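Local coordinates for protein Isomerase/lactonizing enzyme (PDB 2NQL) that is an isomerase/lactonizing enzyme of the mandelate racemase/muconate lactonizing branch of the enolase superfamily, with a bound sodium ion in its barrel domain, at residues L85-G88 / F89-R93; K140-R143 / D144-G148; I322-A325 / A326-A330. One frame throughout, in Å; residues are numbered along the deposited sequence.

Contact 1: residues L85-G88 / F89-R93; sequences LLAG and FVIGR
Phe89 and Leu85, one helical turn apart, meet where helix 75-90 runs out, an example of how a helix passes into a turn while its bonds shift and one i to i+4 bond weakens. Among apolar contacts, CD1 of Leu85 reaches CE2 of Phe89 at 3.9 Å. The leucine branch gets there because its CG lies anti to the backbone N (chi1 171°), which swings the isobutyl group along the helix toward the ring. The same ring turns an edge to the preceding turn: CD2 of Phe89 sits 3.2 Å from O of Leu85, and that oxygen lies near the ring plane. Farther on, the side chain of Ile91 folds back over the carbonyl of Ala87, with CD1 of Ile91 3.5 Å from O of Ala87.

The backbone bonds change character at this end. N of Phe89 donates to O of Leu86 from above the carbonyl plane, an i to i+3 link. O of Ala87 then takes two donors: N of Val90, well above its plane, and N of Ile91, which approaches at 2.9 Å almost in line with the C=O and gives a nearly straight bond of 173°. A type II turn from Val90 to Arg93 follows, closed by N of Arg93 bonding to O of Val90, with Gly92 at positive phi. Water supplies a further link, giving one hydrogen bond to O of Gly88 (2.7 Å) and another to O of Ile91.

Around this helix end, Leu86 packs on helix 117-138, Phe89 and Val90 lean on helix 98-109, and Ala87 and Val90 touch strand 5-15. Arg93 forms a salt bridge with Asp104, while Asn32 of the second subunit hydrogen-bonds O of Gly88, so the last helical turn, through Gly88, Leu85 and Phe89, meets that subunit.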
ATOM      1  N   LEU A  85       0.641 -13.368 -10.428  1.00 16.14           N
ATOM      2  CA  LEU A  85      -0.051 -12.331 -11.174  1.00 16.48           C
ATOM      3  C   LEU A  85       0.811 -11.622 -12.209  1.00 21.78           C
ATOM      4  O   LEU A  85       0.451 -11.557 -13.383  1.00 18.31           O
ATOM      5  CB  LEU A  85      -0.683 -11.298 -10.231  1.00 16.27           C
ATOM      6  CG  LEU A  85      -1.258 -10.022 -10.874  1.00 17.14           C
ATOM      7  CD1 LEU A  85      -2.526 -10.297 -11.738  1.00 18.53           C
ATOM      8  CD2 LEU A  85      -1.504  -8.883  -9.862  1.00 22.02           C
ATOM      9  N   LEU A  86       1.931 -11.043 -11.782  1.00 15.72           N
ATOM     10  CA  LEU A  86       2.518  -9.975 -12.594  1.00 17.63           C
ATOM     11  C   LEU A  86       3.367 -10.515 -13.746  1.00 19.04           C
ATOM     12  O   LEU A  86       3.376  -9.938 -14.831  1.00 18.82           O
ATOM     13  CB  LEU A  86       3.354  -9.036 -11.718  1.00 13.48           C
ATOM     14  CG  LEU A  86       2.585  -8.241 -10.682  1.00 15.66           C
ATOM     15  CD1 LEU A  86       3.575  -7.719  -9.623  1.00 18.14           C
ATOM     16  CD2 LEU A  86       1.838  -7.074 -11.365  1.00 19.33           C
ATOM     17  N   ALA A  87       4.069 -11.623 -13.502  1.00 19.23           N
ATOM     18  CA  ALA A  87       4.946 -12.217 -14.521  1.00 17.71           C
ATOM     19  C   ALA A  87       4.167 -12.539 -15.801  1.00 21.68           C
ATOM     20  O   ALA A  87       4.653 -12.312 -16.891  1.00 20.43           O
ATOM     21  CB  ALA A  87       5.614 -13.456 -14.020  1.00 18.32           C
ATOM     22  N   GLY A  88       2.954 -13.054 -15.638  1.00 20.35           N
ATOM     23  CA  GLY A  88       2.090 -13.409 -16.776  1.00 17.73           C
ATOM     24  C   GLY A  88       1.773 -12.251 -17.697  1.00 17.18           C
ATOM     25  O   GLY A  88       1.553 -12.460 -18.897  1.00 21.48           O
ATOM     26  N   PHE A  89       1.714 -11.045 -17.143  1.00 15.69           N
ATOM     27  CA  PHE A  89       1.440  -9.833 -17.905  1.00 18.53           C
ATOM     28  C   PHE A  89       2.685  -9.085 -18.399  1.00 21.48           C
ATOM     29  O   PHE A  89       2.590  -8.084 -19.109  1.00 23.93           O
ATOM     30  CB  PHE A  89       0.520  -8.913 -17.116  1.00 19.49           C
ATOM     31  CG  PHE A  89      -0.856  -9.493 -16.935  1.00 18.65           C
ATOM     32  CD1 PHE A  89      -1.769  -9.458 -17.991  1.00 20.65           C
ATOM     33  CD2 PHE A  89      -1.219 -10.120 -15.754  1.00 18.03           C
ATOM     34  CE1 PHE A  89      -3.039 -10.008 -17.856  1.00 19.63           C
ATOM     35  CE2 PHE A  89      -2.476 -10.685 -15.605  1.00 21.20           C
ATOM     36  CZ  PHE A  89      -3.394 -10.628 -16.667  1.00 15.82           C
ATOM     37  N   VAL A  90       3.844  -9.587 -18.008  1.00 18.56           N
ATOM     38  CA  VAL A  90       5.123  -9.113 -18.561  1.00 18.91           C
ATOM     39  C   VAL A  90       5.597 -10.014 -19.695  1.00 19.70           C
ATOM     40  O   VAL A  90       6.063  -9.516 -20.721  1.00 20.30           O
ATOM     41  CB  VAL A  90       6.203  -8.972 -17.446  1.00 19.42           C
ATOM     42  CG1 VAL A  90       7.581  -8.596 -18.066  1.00 21.89           C
ATOM     43  CG2 VAL A  90       5.755  -7.905 -16.483  1.00 18.55           C
ATOM     44  N   ILE A  91       5.486 -11.329 -19.505  1.00 19.23           N
ATOM     45  CA  ILE A  91       5.872 -12.312 -20.511  1.00 19.72           C
ATOM     46  C   ILE A  91       5.109 -12.067 -21.830  1.00 28.17           C
ATOM     47  O   ILE A  91       3.876 -11.884 -21.835  1.00 21.36           O
ATOM     48  CB  ILE A  91       5.667 -13.759 -19.974  1.00 21.70           C
ATOM     49  CG1 ILE A  91       6.748 -14.116 -18.934  1.00 23.86           C
ATOM     50  CG2 ILE A  91       5.669 -14.786 -21.116  1.00 24.85           C
ATOM     51  CD1 ILE A  91       6.336 -15.226 -17.959  1.00 24.97           C
ATOM     52  N   GLY A  92       5.848 -12.003 -22.936  1.00 23.71           N
ATOM     53  CA  GLY A  92       5.250 -11.636 -24.230  1.00 23.65           C
ATOM     54  C   GLY A  92       5.297 -10.157 -24.558  1.00 24.86           C
ATOM     55  O   GLY A  92       5.230  -9.785 -25.731  1.00 26.33           O
ATOM     56  N   ARG A  93       5.448  -9.294 -23.545  1.00 17.95           N
ATOM     57  CA  ARG A  93       5.660  -7.869 -23.799  1.00 20.88           C
ATOM     58  C   ARG A  93       7.154  -7.710 -24.118  1.00 22.26           C
ATOM     59  O   ARG A  93       7.923  -8.648 -23.937  1.00 22.82           O
ATOM     60  CB  ARG A  93       5.316  -7.003 -22.575  1.00 23.30           C
ATOM     61  CG  ARG A  93       3.853  -7.077 -22.083  1.00 25.31           C
ATOM     62  CD  ARG A  93       2.923  -6.355 -23.030  1.00 24.01           C
ATOM     63  NE  ARG A  93       3.095  -4.897 -23.121  1.00 24.51           N
ATOM     64  CZ  ARG A  93       2.441  -3.993 -22.390  1.00 24.51           C
ATOM     65  NH1 ARG A  93       1.614  -4.385 -21.437  1.00 24.62           N
ATOM     66  NH2 ARG A  93       2.634  -2.685 -22.582  1.00 25.94           N
TER
HETATM   67  O   HOH W   1       2.093 -14.256 -20.866  1.00 36.55           O

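Contact 2: residues K140-R143 / D144-G148; sequences KSIR and DLLGG
Ser141 caps the short helix 142-145 by meeting Asp144, a compact illustration of how a helix of little more than one turn can be closed at both ends. From CB of Ser141, the hydroxyl turns between the backbone N and the carbonyl carbon (chi1 65°), and this brings OG to N of Asp144, which donates to it at 3.1 Å. The same OG packs 3.3 Å from CB of Asp144, and beyond it a water links OG to OD2 of Asp144, weakly on the carboxylate side. A second water accepts from N of Ser141 and donates to OD2 of Asp144 at 2.7 Å.

Beyond the cap, CG2 of Ile142 lies alongside CD1 of Leu146 at 3.7 Å. The far end is a Schellman motif: N of Gly148 reaches back to O of Arg143 at 2.8 Å, and N of Gly147 bonds to O of Asp144. The guanidinium of Arg143 salt-bridges Asp151; its NH1 bonds OE1 of Gln329 on helix 322-331, and NH2 also bonds O of Pro368.

Chemically, the first turn's N-H of Asp144 is satisfied by a hydroxyl, and the carboxylate, held by water beside the helix start, would be expected to interact favourably with the helix dipole.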
ATOM      1  N   LYS A 140      23.035   0.919 -24.835  1.00 21.16           N
ATOM      2  CA  LYS A 140      23.097   2.198 -24.120  1.00 19.31           C
ATOM      3  C   LYS A 140      22.923   1.936 -22.628  1.00 27.65           C
ATOM      4  O   LYS A 140      22.124   1.079 -22.251  1.00 21.94           O
ATOM      5  CB  LYS A 140      21.960   3.141 -24.550  1.00 22.62           C
ATOM      6  CG  LYS A 140      21.931   3.533 -26.042  1.00 25.92           C
ATOM      7  CD  LYS A 140      23.122   4.396 -26.403  1.00 52.62           C
ATOM      8  CE  LYS A 140      22.989   4.939 -27.824  1.00 63.60           C
ATOM      9  NZ  LYS A 140      24.212   5.694 -28.215  1.00 55.54           N
ATOM     10  N   SER A 141      23.637   2.692 -21.790  1.00 25.80           N
ATOM     11  CA  SER A 141      23.359   2.701 -20.343  1.00 19.84           C
ATOM     12  C   SER A 141      21.923   3.186 -20.159  1.00 22.87           C
ATOM     13  O   SER A 141      21.369   3.896 -21.024  1.00 21.43           O
ATOM     14  CB  SER A 141      24.328   3.641 -19.611  1.00 18.92           C
ATOM     15  OG  SER A 141      24.093   4.972 -20.036  1.00 21.48           O
ATOM     16  N   ILE A 142      21.293   2.793 -19.050  1.00 21.34           N
ATOM     17  CA  ILE A 142      19.958   3.339 -18.748  1.00 20.11           C
ATOM     18  C   ILE A 142      19.966   4.881 -18.770  1.00 23.33           C
ATOM     19  O   ILE A 142      19.080   5.505 -19.355  1.00 20.89           O
ATOM     20  CB  ILE A 142      19.411   2.786 -17.409  1.00 17.50           C
ATOM     21  CG1 ILE A 142      18.993   1.317 -17.601  1.00 19.18           C
ATOM     22  CG2 ILE A 142      18.275   3.694 -16.849  1.00 20.69           C
ATOM     23  CD1 ILE A 142      18.737   0.601 -16.284  1.00 20.05           C
ATOM     24  N   ARG A 143      20.989   5.502 -18.197  1.00 22.08           N
ATOM     25  CA  ARG A 143      21.002   6.950 -18.174  1.00 20.00           C
ATOM     26  C   ARG A 143      21.027   7.567 -19.570  1.00 20.11           C
ATOM     27  O   ARG A 143      20.372   8.594 -19.799  1.00 22.87           O
ATOM     28  CB  ARG A 143      22.083   7.521 -17.255  1.00 21.95           C
ATOM     29  CG  ARG A 143      23.550   7.297 -17.688  1.00 21.10           C
ATOM     30  CD  ARG A 143      24.448   7.655 -16.502  1.00 26.86           C
ATOM     31  NE  ARG A 143      25.876   7.374 -16.687  1.00 23.42           N
ATOM     32  CZ  ARG A 143      26.437   6.173 -16.621  1.00 28.46           C
ATOM     33  NH1 ARG A 143      25.698   5.077 -16.427  1.00 22.81           N
ATOM     34  NH2 ARG A 143      27.749   6.060 -16.782  1.00 27.47           N
ATOM     35  N   ASP A 144      21.760   6.927 -20.483  1.00 22.29           N
ATOM     36  CA  ASP A 144      21.806   7.355 -21.881  1.00 27.13           C
ATOM     37  C   ASP A 144      20.449   7.205 -22.534  1.00 29.91           C
ATOM     38  O   ASP A 144      19.940   8.140 -23.152  1.00 26.70           O
ATOM     39  CB  ASP A 144      22.863   6.579 -22.654  1.00 29.24           C
ATOM     40  CG  ASP A 144      24.157   7.375 -22.833  1.00 35.78           C
ATOM     41  OD1 ASP A 144      24.162   8.606 -22.595  1.00 47.24           O
ATOM     42  OD2 ASP A 144      25.172   6.764 -23.224  1.00 44.89           O
ATOM     43  N   LEU A 145      19.844   6.042 -22.338  1.00 25.78           N
ATOM     44  CA  LEU A 145      18.494   5.768 -22.821  1.00 27.27           C
ATOM     45  C   LEU A 145      17.442   6.748 -22.316  1.00 25.84           C
ATOM     46  O   LEU A 145      16.495   7.074 -23.032  1.00 30.20           O
ATOM     47  CB  LEU A 145      18.116   4.332 -22.462  1.00 27.88           C
ATOM     48  CG  LEU A 145      17.038   3.611 -23.253  1.00 37.21           C
ATOM     49  CD1 LEU A 145      17.386   3.515 -24.726  1.00 32.69           C
ATOM     50  CD2 LEU A 145      16.888   2.240 -22.656  1.00 26.96           C
ATOM     51  N   LEU A 146      17.631   7.241 -21.096  1.00 23.98           N
ATOM     52  CA  LEU A 146      16.774   8.241 -20.474  1.00 25.39           C
ATOM     53  C   LEU A 146      17.089   9.684 -20.910  1.00 28.27           C
ATOM     54  O   LEU A 146      16.547  10.637 -20.341  1.00 32.90           O
ATOM     55  CB  LEU A 146      16.880   8.119 -18.942  1.00 24.91           C
ATOM     56  CG  LEU A 146      16.199   6.937 -18.249  1.00 24.68           C
ATOM     57  CD1 LEU A 146      16.497   6.981 -16.770  1.00 27.69           C
ATOM     58  CD2 LEU A 146      14.691   6.971 -18.483  1.00 31.66           C
ATOM     59  N   GLY A 147      17.979   9.841 -21.888  1.00 29.83           N
ATOM     60  CA  GLY A 147      18.304  11.171 -22.434  1.00 33.03           C
ATOM     61  C   GLY A 147      19.676  11.714 -22.053  1.00 39.20           C
ATOM     62  O   GLY A 147      20.033  12.839 -22.440  1.00 30.76           O
ATOM     63  N   GLY A 148      20.451  10.925 -21.303  1.00 31.08           N
ATOM     64  CA  GLY A 148      21.775  11.350 -20.840  1.00 28.84           C
ATOM     65  C   GLY A 148      21.802  11.633 -19.353  1.00 24.68           C
ATOM     66  O   GLY A 148      20.873  12.209 -18.801  1.00 27.10           O
TER
HETATM   67  O   HOH W   2      25.663   4.152 -23.077  1.00 26.02           O
HETATM   68  O   HOH W   3      26.531   6.087 -20.239  1.00 27.31           O

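Contact 3: residues I322-A325 / A326-A330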
ATOM      1  N   ILE A 322      21.740  -3.970  -6.899  1.00 16.59           N
ATOM      2  CA  ILE A 322      20.991  -3.886  -8.181  1.00 15.29           C
ATOM      3  C   ILE A 322      20.060  -2.652  -8.215  1.00 20.87           C
ATOM      4  O   ILE A 322      20.139  -1.815  -9.138  1.00 15.76           O
ATOM      5  CB  ILE A 322      20.200  -5.221  -8.479  1.00 15.21           C
ATOM      6  CG1 ILE A 322      21.127  -6.460  -8.600  1.00 19.86           C
ATOM      7  CG2 ILE A 322      19.223  -5.072  -9.672  1.00 15.79           C
ATOM      8  CD1 ILE A 322      22.182  -6.392  -9.671  1.00 23.43           C
ATOM      9  N   PHE A 323      19.173  -2.525  -7.222  1.00 16.30           N
ATOM     10  CA  PHE A 323      18.413  -1.286  -7.121  1.00 16.09           C
ATOM     11  C   PHE A 323      19.222  -0.030  -6.806  1.00 18.21           C
ATOM     12  O   PHE A 323      18.835   1.056  -7.207  1.00 16.58           O
ATOM     13  CB  PHE A 323      17.091  -1.394  -6.336  1.00 13.92           C
ATOM     14  CG  PHE A 323      17.237  -1.680  -4.845  1.00 17.11           C
ATOM     15  CD1 PHE A 323      17.780  -0.740  -3.963  1.00 19.67           C
ATOM     16  CD2 PHE A 323      16.726  -2.858  -4.318  1.00 16.75           C
ATOM     17  CE1 PHE A 323      17.853  -1.009  -2.571  1.00 21.15           C
ATOM     18  CE2 PHE A 323      16.799  -3.153  -2.943  1.00 16.08           C
ATOM     19  CZ  PHE A 323      17.356  -2.221  -2.068  1.00 19.70           C
ATOM     20  N   LEU A 324      20.361  -0.183  -6.135  1.00 15.76           N
ATOM     21  CA  LEU A 324      21.224   0.988  -5.960  1.00 19.01           C
ATOM     22  C   LEU A 324      21.778   1.463  -7.320  1.00 14.47           C
ATOM     23  O   LEU A 324      21.769   2.652  -7.605  1.00 16.54           O
ATOM     24  CB  LEU A 324      22.370   0.699  -4.989  1.00 17.55           C
ATOM     25  CG  LEU A 324      23.326   1.888  -4.792  1.00 17.22           C
ATOM     26  CD1 LEU A 324      22.606   3.101  -4.236  1.00 19.44           C
ATOM     27  CD2 LEU A 324      24.475   1.450  -3.874  1.00 20.04           C
ATOM     28  N   ALA A 325      22.246   0.532  -8.143  1.00 17.95           N
ATOM     29  CA  ALA A 325      22.736   0.880  -9.467  1.00 16.40           C
ATOM     30  C   ALA A 325      21.646   1.559 -10.292  1.00 23.10           C
ATOM     31  O   ALA A 325      21.901   2.577 -10.931  1.00 16.95           O
ATOM     32  CB  ALA A 325      23.261  -0.324 -10.181  1.00 17.03           C
ATOM     33  N   ALA A 326      20.429   1.010 -10.233  1.00 18.23           N
ATOM     34  CA  ALA A 326      19.247   1.684 -10.805  1.00 14.43           C
ATOM     35  C   ALA A 326      19.051   3.102 -10.282  1.00 16.50           C
ATOM     36  O   ALA A 326      18.813   4.017 -11.081  1.00 18.20           O
ATOM     37  CB  ALA A 326      17.993   0.823 -10.592  1.00 19.60           C
ATOM     38  N   SER A 327      19.170   3.298  -8.957  1.00 16.76           N
ATOM     39  CA  SER A 327      19.061   4.624  -8.353  1.00 15.40           C
ATOM     40  C   SER A 327      20.100   5.580  -8.964  1.00 17.03           C
ATOM     41  O   SER A 327      19.758   6.710  -9.301  1.00 18.96           O
ATOM     42  CB  SER A 327      19.229   4.588  -6.821  1.00 15.64           C
ATOM     43  OG  SER A 327      18.895   5.860  -6.257  1.00 17.38           O
ATOM     44  N   LEU A 328      21.347   5.129  -9.076  1.00 18.95           N
ATOM     45  CA  LEU A 328      22.406   5.974  -9.644  1.00 17.91           C
ATOM     46  C   LEU A 328      22.087   6.356 -11.095  1.00 16.59           C
ATOM     47  O   LEU A 328      22.164   7.537 -11.439  1.00 20.23           O
ATOM     48  CB  LEU A 328      23.786   5.291  -9.550  1.00 17.64           C
ATOM     49  CG  LEU A 328      24.276   4.821  -8.179  1.00 20.86           C
ATOM     50  CD1 LEU A 328      25.732   4.409  -8.300  1.00 20.04           C
ATOM     51  CD2 LEU A 328      24.095   5.883  -7.091  1.00 16.80           C
ATOM     52  N   GLN A 329      21.727   5.370 -11.918  1.00 19.60           N
ATOM     53  CA  GLN A 329      21.335   5.604 -13.324  1.00 18.08           C
ATOM     54  C   GLN A 329      20.249   6.669 -13.453  1.00 24.86           C
ATOM     55  O   GLN A 329      20.413   7.660 -14.181  1.00 20.50           O
ATOM     56  CB  GLN A 329      20.833   4.317 -13.993  1.00 17.03           C
ATOM     57  CG  GLN A 329      21.857   3.187 -14.174  1.00 18.64           C
ATOM     58  CD  GLN A 329      22.896   3.466 -15.273  1.00 21.40           C
ATOM     59  OE1 GLN A 329      22.813   4.468 -15.987  1.00 21.09           O
ATOM     60  NE2 GLN A 329      23.865   2.565 -15.414  1.00 22.11           N
ATOM     61  N   ALA A 330      19.143   6.471 -12.736  1.00 16.43           N
ATOM     62  CA  ALA A 330      18.029   7.418 -12.795  1.00 17.54           C
ATOM     63  C   ALA A 330      18.408   8.768 -12.194  1.00 19.96           C
ATOM     64  O   ALA A 330      18.101   9.803 -12.774  1.00 20.26           O
ATOM     65  CB  ALA A 330      16.821   6.852 -12.093  1.00 18.70           C
TER
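Leu328 lies one turn beyond Leu324 on helix 322-331, and the pair belongs to a buried helix whose backbone is packed more closely than these branch ends. The tighter part is the backbone and the atoms next to it. Four successive i to i+4 bonds run from Ile322 to Gln329. N of Ala326 donates to O of Ile322 at 3.0 Å, nearly straight at 172°, and N of Gln329 gives an equally straight bond to O of Ala325. Between them, N of Leu328 meets O of Leu324 at 2.9 Å, close to the line of that carbonyl.

Side-chain carbons also lie close to these carbonyls. CG of Gln329 comes within 3.3 Å of O of Ala325, and CG of Leu328 within 3.4 Å of O of Leu324. In Gln329, CG stands beside the backbone N (chi1 -65°), which places that atom near the carbonyl four residues back; CG of Leu328 is set likewise. CB of Ser327 rests 3.3 Å from O of Leu324. The buried polar ends on this helix are satisfied from outside: OG of Ser327 bonds His340, NE2 of Gln329 bonds O of Leu373, and OE1 accepts from Arg143.

The looser part lies between branch ends. CD1 of Leu324 and CD2 of Leu328 approach only to 4.3 Å, and Leu324 is the partly exposed residue of the group.

Other parts of the fold cover much of the helix. Ala326, Ser327 and Ala330 pack on helices 290-293 and 295-308, while Phe323 reaches Met290 and, with Ala326, Ile128 of helix 117-138. This barrel-domain helix therefore lies between its own neighbours and a helix of the N-terminal domain, with N of Phe323 bonded to Glu68 of strand 64-70.

Along the chain the three contacts follow in series; none nests in or crosses another, and each is local, so none closes a long loop. Contact 1 finishes helix 75-90 and turns the chain toward helix 98-109. Contact 2 comes after helix 117-138, forming the short helix 142-145 ahead of strand 152-158, and contact 3 belongs to helix 322-331, much later in the sequence. Contact 1 stands apart, its centre about 25 Å from that of contact 2 and about 23 Å from that of contact 3. Contacts 2 and 3 touch through the Arg143-Gln329 hydrogen bond and through Leu146 packing on Ala330, joining the N-terminal region to the barrel domain. Helix 117-138 borders all three.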